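Local coordinates for protein elastase inhibitor AFUEI (Aspergillus fumigatus Af293, PDB 3W0E) that inhibits the elastase of its own fungus non-competitively with nanomolar affinity, and also inhibits human leukocyte elastase, at residues Glu6-Phe11 against Ser50-Gln55. Sequence-based numbering, arbitrary orientation.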
ATOM      1  N   GLU A   6      -4.853  -6.564  -7.217  1.00 37.86           N
ATOM      2  CA  GLU A   6      -3.498  -6.176  -7.597  1.00 34.44           C
ATOM      3  C   GLU A   6      -3.448  -5.658  -9.028  1.00 36.29           C
ATOM      4  O   GLU A   6      -2.674  -4.746  -9.340  1.00 37.60           O
ATOM      5  CB  GLU A   6      -2.535  -7.358  -7.426  1.00 40.97           C
ATOM      6  CG  GLU A   6      -1.116  -6.963  -7.062  1.00 39.17           C
ATOM      7  CD  GLU A   6      -1.028  -6.192  -5.748  1.00 46.80           C
ATOM      8  OE1 GLU A   6      -0.726  -4.976  -5.789  1.00 46.75           O
ATOM      9  OE2 GLU A   6      -1.247  -6.802  -4.672  1.00 45.67           O
ATOM     10  N   LYS A   7      -4.267  -6.254  -9.892  1.00 33.78           N
ATOM     11  CA  LYS A   7      -4.391  -5.808 -11.270  1.00 36.64           C
ATOM     12  C   LYS A   7      -4.915  -4.378 -11.315  1.00 34.56           C
ATOM     13  O   LYS A   7      -4.331  -3.515 -11.979  1.00 33.82           O
ATOM     14  CB  LYS A   7      -5.355  -6.710 -12.040  1.00 35.63           C
ATOM     15  CG  LYS A   7      -4.785  -8.037 -12.508  1.00 42.48           C
ATOM     16  CD  LYS A   7      -5.788  -8.711 -13.439  1.00 47.58           C
ATOM     17  CE  LYS A   7      -5.180  -9.883 -14.198  1.00 47.87           C
ATOM     18  NZ  LYS A   7      -6.136 -10.416 -15.215  1.00 47.43           N
ATOM     19  N   GLU A   8      -6.029  -4.142 -10.621  1.00 35.26           N
ATOM     20  CA  GLU A   8      -6.635  -2.814 -10.577  1.00 29.75           C
ATOM     21  C   GLU A   8      -5.751  -1.780  -9.855  1.00 27.80           C
ATOM     22  O   GLU A   8      -5.642  -0.638 -10.299  1.00 32.28           O
ATOM     23  CB  GLU A   8      -8.050  -2.875  -9.984  1.00 36.80           C
ATOM     24  CG  GLU A   8      -9.043  -3.638 -10.865  1.00 31.37           C
ATOM     25  CD  GLU A   8     -10.472  -3.582 -10.354  1.00 35.12           C
ATOM     26  OE1 GLU A   8     -10.673  -3.424  -9.125  1.00 33.78           O
ATOM     27  OE2 GLU A   8     -11.406  -3.704 -11.185  1.00 33.57           O
ATOM     28  N   ALA A   9      -5.104  -2.165  -8.760  1.00 24.37           N
ATOM     29  CA  ALA A   9      -4.192  -1.234  -8.103  1.00 31.29           C
ATOM     30  C   ALA A   9      -3.083  -0.827  -9.071  1.00 36.76           C
ATOM     31  O   ALA A   9      -2.563   0.286  -9.004  1.00 31.62           O
ATOM     32  CB  ALA A   9      -3.619  -1.829  -6.838  1.00 30.61           C
ATOM     33  N   GLN A  10      -2.742  -1.730  -9.986  1.00 37.92           N
ATOM     34  CA  GLN A  10      -1.716  -1.461 -10.991  1.00 38.11           C
ATOM     35  C   GLN A  10      -2.246  -0.517 -12.059  1.00 39.43           C
ATOM     36  O   GLN A  10      -1.565   0.438 -12.444  1.00 38.68           O
ATOM     37  CB  GLN A  10      -1.250  -2.767 -11.643  1.00 40.91           C
ATOM     38  CG  GLN A  10      -0.222  -2.585 -12.755  1.00 46.00           C
ATOM     39  CD  GLN A  10       1.161  -2.259 -12.220  1.00 55.08           C
ATOM     40  OE1 GLN A  10       1.338  -2.033 -11.016  1.00 51.78           O
ATOM     41  NE2 GLN A  10       2.155  -2.239 -13.110  1.00 49.12           N
ATOM     42  N   PHE A  11      -3.455  -0.806 -12.537  1.00 31.43           N
ATOM     43  CA  PHE A  11      -4.145   0.033 -13.508  1.00 36.37           C
ATOM     44  C   PHE A  11      -4.263   1.452 -12.976  1.00 33.24           C
ATOM     45  O   PHE A  11      -4.070   2.424 -13.708  1.00 33.50           O
ATOM     46  CB  PHE A  11      -5.543  -0.531 -13.775  1.00 37.01           C
ATOM     47  CG  PHE A  11      -6.434   0.387 -14.569  1.00 36.66           C
ATOM     48  CD1 PHE A  11      -7.361   1.194 -13.934  1.00 38.29           C
ATOM     49  CD2 PHE A  11      -6.350   0.435 -15.951  1.00 41.76           C
ATOM     50  CE1 PHE A  11      -8.183   2.038 -14.660  1.00 40.51           C
ATOM     51  CE2 PHE A  11      -7.169   1.285 -16.680  1.00 42.77           C
ATOM     52  CZ  PHE A  11      -8.084   2.085 -16.032  1.00 41.02           C
ATOM     53  N   SER A  50      -7.425  -8.703  -0.291  1.00 23.49           N
ATOM     54  CA  SER A  50      -8.480  -8.511  -1.295  1.00 28.39           C
ATOM     55  C   SER A  50      -8.975  -7.065  -1.394  1.00 26.38           C
ATOM     56  O   SER A  50      -9.736  -6.729  -2.300  1.00 27.11           O
ATOM     57  CB  SER A  50      -9.690  -9.411  -0.985  1.00 25.22           C
ATOM     58  OG  SER A  50      -9.300 -10.758  -0.737  1.00 36.56           O
ATOM     59  N   ARG A  51      -8.566  -6.223  -0.455  1.00 19.34           N
ATOM     60  CA  ARG A  51      -9.090  -4.862  -0.374  1.00 17.21           C
ATOM     61  C   ARG A  51      -8.266  -3.878  -1.192  1.00 22.31           C
ATOM     62  O   ARG A  51      -7.038  -3.773  -1.025  1.00 20.84           O
ATOM     63  CB  ARG A  51      -9.161  -4.410   1.087  1.00 18.00           C
ATOM     64  CG  ARG A  51      -9.716  -2.967   1.278  1.00 13.85           C
ATOM     65  CD  ARG A  51     -10.055  -2.727   2.715  1.00 20.47           C
ATOM     66  NE  ARG A  51      -8.910  -2.997   3.578  1.00 22.41           N
ATOM     67  CZ  ARG A  51      -8.973  -3.129   4.899  1.00 21.42           C
ATOM     68  NH1 ARG A  51     -10.129  -2.988   5.534  1.00 23.16           N
ATOM     69  NH2 ARG A  51      -7.865  -3.396   5.590  1.00 23.90           N
ATOM     70  N   LEU A  52      -8.932  -3.176  -2.105  1.00 15.73           N
ATOM     71  CA  LEU A  52      -8.258  -2.169  -2.892  1.00 18.88           C
ATOM     72  C   LEU A  52      -8.378  -0.846  -2.152  1.00 17.35           C
ATOM     73  O   LEU A  52      -9.482  -0.402  -1.830  1.00 16.78           O
ATOM     74  CB  LEU A  52      -8.863  -2.058  -4.286  1.00 16.49           C
ATOM     75  CG  LEU A  52      -8.314  -0.923  -5.142  1.00 21.29           C
ATOM     76  CD1 LEU A  52      -6.784  -1.017  -5.278  1.00 22.28           C
ATOM     77  CD2 LEU A  52      -8.975  -0.939  -6.514  1.00 19.20           C
ATOM     78  N   ASN A  53      -7.236  -0.232  -1.873  1.00 18.79           N
ATOM     79  CA  ASN A  53      -7.209   1.081  -1.240  1.00 17.64           C
ATOM     80  C   ASN A  53      -6.881   2.135  -2.266  1.00 14.48           C
ATOM     81  O   ASN A  53      -5.865   2.062  -2.942  1.00 17.16           O
ATOM     82  CB  ASN A  53      -6.173   1.131  -0.113  1.00 16.41           C
ATOM     83  CG  ASN A  53      -6.486   0.180   1.001  1.00 14.65           C
ATOM     84  OD1 ASN A  53      -7.386   0.421   1.804  1.00 18.48           O
ATOM     85  ND2 ASN A  53      -5.756  -0.926   1.055  1.00 23.60           N
ATOM     86  N   ILE A  54      -7.765   3.118  -2.395  1.00 18.94           N
ATOM     87  CA  ILE A  54      -7.536   4.228  -3.302  1.00 14.72           C
ATOM     88  C   ILE A  54      -7.209   5.438  -2.440  1.00 13.04           C
ATOM     89  O   ILE A  54      -8.038   5.878  -1.647  1.00 13.59           O
ATOM     90  CB  ILE A  54      -8.796   4.523  -4.106  1.00 15.76           C
ATOM     91  CG1 ILE A  54      -9.222   3.276  -4.895  1.00 15.87           C
ATOM     92  CG2 ILE A  54      -8.560   5.711  -5.043  1.00 16.65           C
ATOM     93  CD1 ILE A  54      -8.314   2.951  -6.044  1.00 19.52           C
ATOM     94  N   GLN A  55      -6.003   5.968  -2.578  1.00 15.36           N
ATOM     95  CA  GLN A  55      -5.592   7.066  -1.730  1.00 17.86           C
ATOM     96  C   GLN A  55      -5.745   8.342  -2.530  1.00 15.80           C
ATOM     97  O   GLN A  55      -5.241   8.440  -3.662  1.00 15.80           O
ATOM     98  CB  GLN A  55      -4.137   6.882  -1.288  1.00 21.52           C
ATOM     99  CG  GLN A  55      -3.716   7.846  -0.197  1.00 25.81           C
ATOM    100  CD  GLN A  55      -2.597   7.299   0.680  1.00 26.89           C
ATOM    101  OE1 GLN A  55      -1.995   6.252   0.389  1.00 34.45           O
ATOM    102  NE2 GLN A  55      -2.325   7.999   1.771  1.00 29.37           N
TER
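Leu52, at the start of strand 52-56, reaches the helix with both methyls and packs on Ala9 and Glu8. Its CG lies anti to the backbone N (chi1 174°), which sends CD1 to Ala9 and CD2 to Glu8. Leu52 CD1 sits 3.6 Å from Ala9 CB; the small methyl lets the strand come close, with Ala9 CA and Leu52 CA 6.7 Å apart. Leu52 CD2 lies in van der Waals contact with the carboxylate, 4.0 Å from Glu8 OE1, and the two side chains cross at about a right angle. The buried carboxylate has its partners outside: OE1 hydrogen-bonds to Ser31 OG and OE2 to the backbone N of Gln30, tying the helix to the loop ahead of strand 34-37. Asn53 turns its CB away from the helix, its side-chain amide hydrogen-bonding to Arg35 NE, His66 O and Ala68 OXT, while Ile54 packs on Val12, one turn beyond Glu8. This mainly apolar contact sets the N-terminal helix 2-15 of this I78 inhibitor (clan CI-2) on the middle strand of the mixed sheet; 52-56 runs parallel to 34-37 and antiparallel to edge strand 62-67, to which the Cys5-Cys67 disulfide joins the helix.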